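PDB 6A51: CheQ from Campylobacter jejuni subsp. jejuni, which controls, together with CheP, transcription of the core chemotaxis operon cheVAW. Local coordinates for residues A[55-60]-A[85-90]. Numbering follows the deposited sequence.
Sequences YQGTRI and FVLASA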
# COMPACT_ATOMS: atom_id res chain seq x y z
N TYR A 55 0.61 -2.65 8.70
CA TYR A 55 1.41 -3.62 7.97
C TYR A 55 2.55 -4.09 8.87
O TYR A 55 3.02 -3.35 9.74
CB TYR A 55 1.96 -3.02 6.67
CG TYR A 55 0.89 -2.67 5.68
CD1 TYR A 55 0.26 -3.67 4.93
CD2 TYR A 55 0.48 -1.35 5.49
CE1 TYR A 55 -0.75 -3.38 4.04
CE2 TYR A 55 -0.55 -1.04 4.58
CZ TYR A 55 -1.14 -2.06 3.86
OH TYR A 55 -2.14 -1.78 2.96
N GLN A 56 3.00 -5.33 8.64
CA GLN A 56 3.95 -5.94 9.56
C GLN A 56 5.23 -5.12 9.70
O GLN A 56 5.74 -4.95 10.81
CB GLN A 56 4.28 -7.35 9.09
CG GLN A 56 5.45 -7.97 9.83
CD GLN A 56 5.72 -9.38 9.36
OE1 GLN A 56 4.80 -10.09 8.91
NE2 GLN A 56 6.97 -9.80 9.44
N GLY A 57 5.75 -4.58 8.60
CA GLY A 57 7.04 -3.94 8.72
C GLY A 57 7.03 -2.58 9.41
O GLY A 57 8.11 -2.08 9.76
N THR A 58 5.86 -1.97 9.62
CA THR A 58 5.80 -0.59 10.09
C THR A 58 4.74 -0.44 11.17
O THR A 58 3.84 -1.26 11.32
CB THR A 58 5.45 0.36 8.95
OG1 THR A 58 4.18 -0.03 8.39
CG2 THR A 58 6.54 0.32 7.87
N ARG A 59 4.84 0.66 11.91
CA ARG A 59 3.90 0.96 12.97
C ARG A 59 2.96 2.10 12.61
O ARG A 59 2.29 2.66 13.49
CB ARG A 59 4.65 1.29 14.26
CG ARG A 59 5.40 0.11 14.84
CD ARG A 59 4.49 -0.76 15.64
NE ARG A 59 5.04 -2.09 15.89
CZ ARG A 59 4.45 -3.00 16.67
NH1 ARG A 59 3.30 -2.70 17.27
NH2 ARG A 59 4.99 -4.19 16.84
N ILE A 60 2.89 2.48 11.33
CA ILE A 60 1.92 3.46 10.90
C ILE A 60 0.51 2.91 11.13
O ILE A 60 0.19 1.78 10.73
CB ILE A 60 2.16 3.82 9.42
CG1 ILE A 60 3.40 4.72 9.32
CG2 ILE A 60 0.95 4.49 8.80
CD1 ILE A 60 4.31 4.30 8.24
N PHE A 85 -5.05 1.27 -2.49
CA PHE A 85 -3.69 1.61 -2.11
C PHE A 85 -3.17 0.69 -1.03
O PHE A 85 -3.93 0.06 -0.28
CB PHE A 85 -3.60 3.06 -1.66
CG PHE A 85 -3.58 4.04 -2.79
CD1 PHE A 85 -4.78 4.47 -3.36
CD2 PHE A 85 -2.37 4.49 -3.33
CE1 PHE A 85 -4.78 5.37 -4.42
CE2 PHE A 85 -2.36 5.40 -4.40
CZ PHE A 85 -3.57 5.84 -4.94
N VAL A 86 -1.85 0.59 -0.99
CA VAL A 86 -1.12 -0.03 0.11
C VAL A 86 0.06 0.88 0.42
O VAL A 86 0.47 1.71 -0.40
CB VAL A 86 -0.62 -1.45 -0.23
CG1 VAL A 86 -1.75 -2.30 -0.79
CG2 VAL A 86 0.54 -1.38 -1.21
N LEU A 87 0.59 0.75 1.63
CA LEU A 87 1.82 1.45 1.97
C LEU A 87 2.92 1.07 0.99
O LEU A 87 3.05 -0.10 0.60
CB LEU A 87 2.23 1.09 3.39
CG LEU A 87 2.59 2.19 4.37
CD1 LEU A 87 1.61 3.32 4.23
CD2 LEU A 87 2.50 1.58 5.74
N ALA A 88 3.71 2.06 0.57
CA ALA A 88 4.76 1.77 -0.41
C ALA A 88 5.79 0.79 0.14
O ALA A 88 6.22 -0.12 -0.57
CB ALA A 88 5.45 3.07 -0.84
N SER A 89 6.21 0.98 1.41
CA SER A 89 7.10 0.01 2.06
C SER A 89 6.52 -1.40 2.04
O SER A 89 7.27 -2.38 1.88
CB SER A 89 7.35 0.43 3.50
OG SER A 89 6.11 0.69 4.16
N ALA A 90 5.21 -1.54 2.21
CA ALA A 90 4.58 -2.86 2.14
C ALA A 90 4.62 -3.41 0.73
O ALA A 90 4.88 -4.60 0.53
CB ALA A 90 3.13 -2.79 2.64
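The ring of Tyr55 receives the methyl of Ala90 over one face: Ala90 CB lies 3.9 Å from the centroid of the ring and 19° off its normal, a CH-pi contact displaced toward the CG and CD1 side. Alanine suits this spot, because its short methyl lets the first turn of helix 88-95 come close to a flat ring. Leu87 approaches the same ring obliquely, bringing CD2 to within 3.6 Å of Tyr55 CD2, while Leu87 CB lies 3.7 Å from Tyr55 CE2. Farther along, the Tyr55 side chain crosses that of Val86 at about a right angle, with Tyr55 OH 3.5 Å from Val86 CB. With Tyr55 CG anti to its own carbonyl carbon (chi1 -65°), the ring is carried across the junction where strand 85-87 passes into the helix, Leu87 holding the N-cap position.

Leu87 CD2 also meets Thr58 OG1 at 3.5 Å and Ile60 CD1 at 4.1 Å; a branched leucine suits the place because this one methyl touches three side chains. The type I turn from Tyr55 to Thr58, closed by the bond from Thr58 N to Tyr55 O, places the Thr58 side chain beside Leu87 and Ser89. Threonine presents both a hydroxyl and a methyl, its CG2 lying 3.8 Å from OG of the exposed Ser89.

No hydrogen bond links the two segments. Tyrosine combines an apolar ring with a hydroxyl that bonds the carbonyl oxygen of Glu22, satisfying the polar end of a mostly apolar contact. Between these segments, cohesion comes mainly from van der Waals packing and the CH-pi contact.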